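Local atomic coordinates of uncharacterized protein (Sus scrofa, PDB entry 5BNF), a protein that is the porcine form of CD38, a member of the ADP-ribosyl cyclase family. Residues His66-Trp77 with Phe147-Phe158. Sequence-based numbering, arbitrary orientation.
Sequences HQTVPCDKTVFW and FAENACGMVQVF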
ATOM      1  N   HIS A  66       8.164   4.085  10.606  1.00 53.91           N
ATOM      2  CA  HIS A  66       8.937   4.336   9.403  1.00 58.72           C
ATOM      3  C   HIS A  66      10.054   3.316   9.223  1.00 59.47           C
ATOM      4  O   HIS A  66      10.641   2.838  10.193  1.00 54.57           O
ATOM      5  CB  HIS A  66       9.540   5.741   9.423  1.00 70.88           C
ATOM      6  CG  HIS A  66      10.452   6.012   8.268  1.00 85.37           C
ATOM      7  ND1 HIS A  66      11.692   5.423   8.148  1.00 87.66           N
ATOM      8  CD2 HIS A  66      10.284   6.761   7.152  1.00 82.88           C
ATOM      9  CE1 HIS A  66      12.247   5.795   7.009  1.00 78.16           C
ATOM     10  NE2 HIS A  66      11.412   6.607   6.385  1.00 71.26           N
ATOM     11  N   GLN A  67      10.339   2.993   7.967  1.00 57.43           N
ATOM     12  CA  GLN A  67      11.386   2.043   7.628  1.00 57.81           C
ATOM     13  C   GLN A  67      11.706   2.186   6.144  1.00 62.55           C
ATOM     14  O   GLN A  67      10.818   2.054   5.306  1.00 67.02           O
ATOM     15  CB  GLN A  67      10.915   0.613   7.926  1.00 45.83           C
ATOM     16  CG  GLN A  67      10.623  -0.228   6.690  1.00 51.93           C
ATOM     17  CD  GLN A  67       9.986  -1.561   7.017  1.00 62.99           C
ATOM     18  OE1 GLN A  67       8.921  -1.619   7.633  1.00 68.31           O
ATOM     19  NE2 GLN A  67      10.630  -2.644   6.597  1.00 54.98           N
ATOM     20  N   THR A  68      12.959   2.477   5.807  1.00 60.78           N
ATOM     21  CA  THR A  68      13.308   2.598   4.398  1.00 53.20           C
ATOM     22  C   THR A  68      13.892   1.292   3.890  1.00 45.50           C
ATOM     23  O   THR A  68      14.891   0.792   4.399  1.00 44.22           O
ATOM     24  CB  THR A  68      14.296   3.740   4.137  1.00 63.76           C
ATOM     25  OG1 THR A  68      13.624   4.998   4.301  1.00 69.60           O
ATOM     26  CG2 THR A  68      14.845   3.653   2.713  1.00 70.47           C
ATOM     27  N   VAL A  69      13.235   0.740   2.882  1.00 46.13           N
ATOM     28  CA  VAL A  69      13.638  -0.519   2.280  1.00 51.57           C
ATOM     29  C   VAL A  69      14.843  -0.356   1.353  1.00 47.55           C
ATOM     30  O   VAL A  69      15.132   0.741   0.877  1.00 41.52           O
ATOM     31  CB  VAL A  69      12.430  -1.145   1.509  1.00 58.15           C
ATOM     32  CG1 VAL A  69      11.355  -0.088   1.288  1.00 65.92           C
ATOM     33  CG2 VAL A  69      12.873  -1.703   0.162  1.00 74.48           C
ATOM     34  N   PRO A  70      15.580  -1.451   1.114  1.00 48.83           N
ATOM     35  CA  PRO A  70      16.752  -1.411   0.238  1.00 51.62           C
ATOM     36  C   PRO A  70      16.384  -0.921  -1.152  1.00 50.93           C
ATOM     37  O   PRO A  70      15.280  -1.171  -1.635  1.00 46.53           O
ATOM     38  CB  PRO A  70      17.209  -2.864   0.213  1.00 52.77           C
ATOM     39  CG  PRO A  70      16.865  -3.334   1.581  1.00 61.69           C
ATOM     40  CD  PRO A  70      15.480  -2.762   1.783  1.00 56.50           C
ATOM     41  N   CYS A  71      17.309  -0.221  -1.795  1.00 47.17           N
ATOM     42  CA  CYS A  71      17.060   0.263  -3.136  1.00 49.73           C
ATOM     43  C   CYS A  71      16.958  -0.945  -4.049  1.00 48.53           C
ATOM     44  O   CYS A  71      17.479  -2.012  -3.728  1.00 52.11           O
ATOM     45  CB  CYS A  71      18.199   1.169  -3.586  1.00 52.92           C
ATOM     46  SG  CYS A  71      18.426   2.588  -2.473  1.00 89.14           S
ATOM     47  N   ASP A  72      16.272  -0.781  -5.174  1.00 39.76           N
ATOM     48  CA  ASP A  72      16.113  -1.862  -6.139  1.00 38.67           C
ATOM     49  C   ASP A  72      15.177  -2.946  -5.639  1.00 34.15           C
ATOM     50  O   ASP A  72      14.815  -3.849  -6.386  1.00 42.04           O
ATOM     51  CB  ASP A  72      17.471  -2.495  -6.452  1.00 50.73           C
ATOM     52  CG  ASP A  72      18.415  -1.544  -7.158  1.00 58.97           C
ATOM     53  OD1 ASP A  72      18.092  -0.342  -7.270  1.00 61.06           O
ATOM     54  OD2 ASP A  72      19.489  -2.005  -7.600  1.00 65.17           O
ATOM     55  N   LYS A  73      14.783  -2.851  -4.377  1.00 39.25           N
ATOM     56  CA  LYS A  73      13.912  -3.849  -3.771  1.00 43.51           C
ATOM     57  C   LYS A  73      12.421  -3.507  -3.778  1.00 46.35           C
ATOM     58  O   LYS A  73      11.583  -4.400  -3.652  1.00 43.19           O
ATOM     59  CB  LYS A  73      14.373  -4.111  -2.341  1.00 54.41           C
ATOM     60  CG  LYS A  73      15.786  -4.664  -2.238  1.00 64.75           C
ATOM     61  CD  LYS A  73      15.802  -6.181  -2.352  1.00 68.03           C
ATOM     62  CE  LYS A  73      16.655  -6.643  -3.525  1.00 69.43           C
ATOM     63  NZ  LYS A  73      18.075  -6.183  -3.419  1.00 71.85           N
ATOM     64  N   THR A  74      12.093  -2.226  -3.934  1.00 40.03           N
ATOM     65  CA  THR A  74      10.699  -1.780  -3.956  1.00 31.48           C
ATOM     66  C   THR A  74       9.899  -2.343  -5.123  1.00 27.58           C
ATOM     67  O   THR A  74      10.231  -2.127  -6.290  1.00 29.81           O
ATOM     68  CB  THR A  74      10.608  -0.259  -4.015  1.00 29.99           C
ATOM     69  OG1 THR A  74      11.261   0.294  -2.872  1.00 28.10           O
ATOM     70  CG2 THR A  74       9.164   0.183  -4.022  1.00 38.82           C
ATOM     71  N   VAL A  75       8.822  -3.040  -4.789  1.00 23.49           N
ATOM     72  CA  VAL A  75       7.953  -3.652  -5.783  1.00 20.93           C
ATOM     73  C   VAL A  75       6.493  -3.262  -5.597  1.00 31.09           C
ATOM     74  O   VAL A  75       6.009  -3.146  -4.473  1.00 33.39           O
ATOM     75  CB  VAL A  75       8.067  -5.176  -5.720  1.00 26.55           C
ATOM     76  CG1 VAL A  75       7.114  -5.814  -6.705  1.00 23.03           C
ATOM     77  CG2 VAL A  75       9.505  -5.590  -6.023  1.00 32.96           C
ATOM     78  N   PHE A  76       5.802  -3.064  -6.716  1.00 33.87           N
ATOM     79  CA  PHE A  76       4.390  -2.700  -6.718  1.00 34.24           C
ATOM     80  C   PHE A  76       3.582  -3.735  -7.496  1.00 43.22           C
ATOM     81  O   PHE A  76       4.055  -4.296  -8.488  1.00 44.73           O
ATOM     82  CB  PHE A  76       4.188  -1.334  -7.384  1.00 38.31           C
ATOM     83  CG  PHE A  76       4.718  -0.180  -6.588  1.00 26.74           C
ATOM     84  CD1 PHE A  76       4.067   0.247  -5.439  1.00 30.22           C
ATOM     85  CD2 PHE A  76       5.867   0.486  -6.989  1.00 33.47           C
ATOM     86  CE1 PHE A  76       4.557   1.325  -4.705  1.00 40.41           C
ATOM     87  CE2 PHE A  76       6.363   1.567  -6.255  1.00 16.56           C
ATOM     88  CZ  PHE A  76       5.707   1.984  -5.116  1.00 23.44           C
ATOM     89  N   TRP A  77       2.362  -3.988  -7.038  1.00 36.64           N
ATOM     90  CA  TRP A  77       1.465  -4.924  -7.705  1.00 45.50           C
ATOM     91  C   TRP A  77       0.165  -4.162  -7.903  1.00 47.80           C
ATOM     92  O   TRP A  77      -0.389  -3.620  -6.952  1.00 59.27           O
ATOM     93  CB  TRP A  77       1.217  -6.147  -6.831  1.00 52.33           C
ATOM     94  CG  TRP A  77       0.955  -5.776  -5.423  1.00 81.05           C
ATOM     95  CD1 TRP A  77       1.885  -5.602  -4.444  1.00 79.80           C
ATOM     96  CD2 TRP A  77      -0.308  -5.431  -4.843  1.00 94.29           C
ATOM     97  NE1 TRP A  77       1.284  -5.167  -3.291  1.00 87.28           N
ATOM     98  CE2 TRP A  77      -0.063  -5.052  -3.509  1.00 95.76           C
ATOM     99  CE3 TRP A  77      -1.626  -5.402  -5.324  1.00 99.38           C
ATOM    100  CZ2 TRP A  77      -1.084  -4.647  -2.645  1.00102.40           C
ATOM    101  CZ3 TRP A  77      -2.641  -4.996  -4.466  1.00100.96           C
ATOM    102  CH2 TRP A  77      -2.362  -4.625  -3.140  1.00100.44           C
ATOM    103  N   PHE A 147       5.638   4.913   0.849  1.00 39.87           N
ATOM    104  CA  PHE A 147       6.379   3.810   0.246  1.00 38.62           C
ATOM    105  C   PHE A 147       6.978   4.228  -1.096  1.00 36.52           C
ATOM    106  O   PHE A 147       8.110   3.886  -1.405  1.00 37.42           O
ATOM    107  CB  PHE A 147       5.442   2.607   0.062  1.00 30.32           C
ATOM    108  CG  PHE A 147       6.145   1.320  -0.315  1.00 38.11           C
ATOM    109  CD1 PHE A 147       7.074   0.737   0.540  1.00 41.67           C
ATOM    110  CD2 PHE A 147       5.829   0.660  -1.503  1.00 27.81           C
ATOM    111  CE1 PHE A 147       7.677  -0.485   0.226  1.00 22.24           C
ATOM    112  CE2 PHE A 147       6.426  -0.560  -1.827  1.00 37.15           C
ATOM    113  CZ  PHE A 147       7.350  -1.135  -0.957  1.00 38.16           C
ATOM    114  N   ALA A 148       6.222   4.985  -1.882  1.00 38.65           N
ATOM    115  CA  ALA A 148       6.693   5.433  -3.190  1.00 34.78           C
ATOM    116  C   ALA A 148       7.744   6.527  -3.071  1.00 41.45           C
ATOM    117  O   ALA A 148       8.714   6.557  -3.836  1.00 41.36           O
ATOM    118  CB  ALA A 148       5.519   5.925  -4.024  1.00 18.02           C
ATOM    119  N   GLU A 149       7.554   7.423  -2.108  1.00 37.03           N
ATOM    120  CA  GLU A 149       8.488   8.516  -1.903  1.00 40.00           C
ATOM    121  C   GLU A 149       9.864   8.031  -1.429  1.00 43.16           C
ATOM    122  O   GLU A 149      10.876   8.640  -1.752  1.00 50.72           O
ATOM    123  CB  GLU A 149       7.907   9.513  -0.897  1.00 40.48           C
ATOM    124  CG  GLU A 149       6.590  10.140  -1.325  1.00 47.20           C
ATOM    125  CD  GLU A 149       6.065  11.161  -0.313  1.00 58.76           C
ATOM    126  OE1 GLU A 149       6.037  10.843   0.893  1.00 51.69           O
ATOM    127  OE2 GLU A 149       5.672  12.277  -0.718  1.00 48.85           O
ATOM    128  N   ASN A 150       9.898   6.935  -0.678  1.00 36.75           N
ATOM    129  CA  ASN A 150      11.152   6.395  -0.163  1.00 43.51           C
ATOM    130  C   ASN A 150      11.802   5.374  -1.089  1.00 47.42           C
ATOM    131  O   ASN A 150      12.790   4.733  -0.717  1.00 47.26           O
ATOM    132  CB  ASN A 150      10.936   5.730   1.202  1.00 49.19           C
ATOM    133  CG  ASN A 150      10.423   6.693   2.255  1.00 63.59           C
ATOM    134  OD1 ASN A 150      10.922   7.812   2.390  1.00 58.62           O
ATOM    135  ND2 ASN A 150       9.434   6.253   3.025  1.00 65.32           N
ATOM    136  N   ALA A 151      11.245   5.205  -2.281  1.00 39.53           N
ATOM    137  CA  ALA A 151      11.801   4.246  -3.229  1.00 43.94           C
ATOM    138  C   ALA A 151      13.072   4.819  -3.841  1.00 43.63           C
ATOM    139  O   ALA A 151      13.143   6.008  -4.128  1.00 36.81           O
ATOM    140  CB  ALA A 151      10.785   3.933  -4.318  1.00 41.74           C
ATOM    141  N   CYS A 152      14.078   3.969  -4.015  1.00 42.80           N
ATOM    142  CA  CYS A 152      15.346   4.387  -4.602  1.00 48.29           C
ATOM    143  C   CYS A 152      15.868   3.321  -5.549  1.00 46.25           C
ATOM    144  O   CYS A 152      15.556   2.134  -5.402  1.00 39.89           O
ATOM    145  CB  CYS A 152      16.390   4.666  -3.510  1.00 56.76           C
ATOM    146  SG  CYS A 152      16.559   3.364  -2.243  1.00 83.09           S
ATOM    147  N   GLY A 153      16.661   3.760  -6.524  1.00 42.71           N
ATOM    148  CA  GLY A 153      17.232   2.844  -7.496  1.00 30.86           C
ATOM    149  C   GLY A 153      16.231   2.434  -8.556  1.00 28.99           C
ATOM    150  O   GLY A 153      15.608   3.272  -9.206  1.00 35.64           O
ATOM    151  N   MET A 154      16.074   1.133  -8.726  1.00 29.65           N
ATOM    152  CA  MET A 154      15.148   0.603  -9.703  1.00 35.11           C
ATOM    153  C   MET A 154      13.911   0.041  -9.007  1.00 43.84           C
ATOM    154  O   MET A 154      14.018  -0.742  -8.067  1.00 41.44           O
ATOM    155  CB  MET A 154      15.840  -0.483 -10.525  1.00 20.51           C
ATOM    156  CG  MET A 154      14.963  -1.125 -11.567  1.00 39.40           C
ATOM    157  SD  MET A 154      14.203  -2.619 -10.939  1.00 62.50           S
ATOM    158  CE  MET A 154      15.468  -3.810 -11.357  1.00 53.69           C
ATOM    159  N   VAL A 155      12.737   0.465  -9.468  1.00 40.08           N
ATOM    160  CA  VAL A 155      11.477  -0.002  -8.910  1.00 36.35           C
ATOM    161  C   VAL A 155      10.763  -0.884  -9.923  1.00 31.99           C
ATOM    162  O   VAL A 155      10.966  -0.756 -11.134  1.00 24.94           O
ATOM    163  CB  VAL A 155      10.538   1.173  -8.533  1.00 32.47           C
ATOM    164  CG1 VAL A 155      11.188   2.030  -7.487  1.00 28.37           C
ATOM    165  CG2 VAL A 155      10.213   2.006  -9.765  1.00 38.00           C
ATOM    166  N   GLN A 156       9.915  -1.768  -9.419  1.00 25.27           N
ATOM    167  CA  GLN A 156       9.170  -2.680 -10.266  1.00 26.59           C
ATOM    168  C   GLN A 156       7.679  -2.640  -9.974  1.00 25.07           C
ATOM    169  O   GLN A 156       7.254  -2.275  -8.876  1.00 27.40           O
ATOM    170  CB  GLN A 156       9.661  -4.114 -10.051  1.00 19.72           C
ATOM    171  CG  GLN A 156      11.103  -4.358 -10.400  1.00 34.47           C
ATOM    172  CD  GLN A 156      11.527  -5.777 -10.072  1.00 33.74           C
ATOM    173  OE1 GLN A 156      11.909  -6.081  -8.950  1.00 30.65           O
ATOM    174  NE2 GLN A 156      11.433  -6.659 -11.055  1.00 35.51           N
ATOM    175  N   VAL A 157       6.885  -3.027 -10.965  1.00 30.13           N
ATOM    176  CA  VAL A 157       5.445  -3.083 -10.798  1.00 31.62           C
ATOM    177  C   VAL A 157       4.937  -4.243 -11.628  1.00 30.29           C
ATOM    178  O   VAL A 157       5.336  -4.400 -12.781  1.00 38.36           O
ATOM    179  CB  VAL A 157       4.759  -1.773 -11.249  1.00 42.08           C
ATOM    180  CG1 VAL A 157       5.025  -1.515 -12.719  1.00 54.89           C
ATOM    181  CG2 VAL A 157       3.262  -1.854 -10.974  1.00 34.52           C
ATOM    182  N   PHE A 158       4.093  -5.082 -11.031  1.00 29.61           N
ATOM    183  CA  PHE A 158       3.530  -6.224 -11.748  1.00 34.58           C
ATOM    184  C   PHE A 158       2.093  -5.923 -12.153  1.00 28.25           C
ATOM    185  O   PHE A 158       1.280  -5.491 -11.337  1.00 38.96           O
ATOM    186  CB  PHE A 158       3.587  -7.501 -10.893  1.00 31.37           C
ATOM    187  CG  PHE A 158       4.984  -7.998 -10.640  1.00 32.25           C
ATOM    188  CD1 PHE A 158       5.847  -7.300  -9.810  1.00 38.28           C
ATOM    189  CD2 PHE A 158       5.445  -9.156 -11.257  1.00 43.04           C
ATOM    190  CE1 PHE A 158       7.152  -7.751  -9.600  1.00 42.56           C
ATOM    191  CE2 PHE A 158       6.743  -9.609 -11.051  1.00 38.75           C
ATOM    192  CZ  PHE A 158       7.596  -8.906 -10.222  1.00 40.71           C
TER
HETATM  193  O   HOH W   1      13.554   1.188  -2.780  1.00 35.15           O
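Cys71 and Cys152 are joined by a disulfide, its SG-SG bond twisted to -93°. One residue on, the backbone takes over: Asp72 N donates to Cys152 O, and the Asp72 carboxylate accepts from Met154 N, its OD1 2.9 Å from that nitrogen and approached from above the carboxylate plane. Asp72 sits inside the type II turn Pro70-Lys73, and a water between turn and Cys152 bridges Pro70 O, Thr74 OG1 and Cys152 N. Beyond the turn the two segments run as parallel strands, 75-77 forming one edge of the four-stranded parallel sheet of this ADP-ribosyl cyclase fold. Three bonds stitch them: Gln156 N to Thr74 O, Phe76 N to Gln156 O at 2.7 Å, and Phe158 N to Phe76 O.

In Phe76, CB lies 3.7 Å from Val157 CG2, its neighbour on the same sheet face. CG stands beside the backbone N (chi1 -70°), which carries the ring toward helix 135-149; CD2 passes 3.6 Å from Gln156 O. On the far side CE1 comes to 3.5 Å from Phe147 CD2, and CZ reaches Ala148. Phe147 turns its edge to the Phe76 face, planes at 81°, while its CE2 also meets Thr74 CG2 at 3.6 Å. On the sheet face opposite Phe76, Val75 CG1 meets the edge of the Phe158 ring, 3.5 Å from CE1, and Trp192 stacks on that same ring.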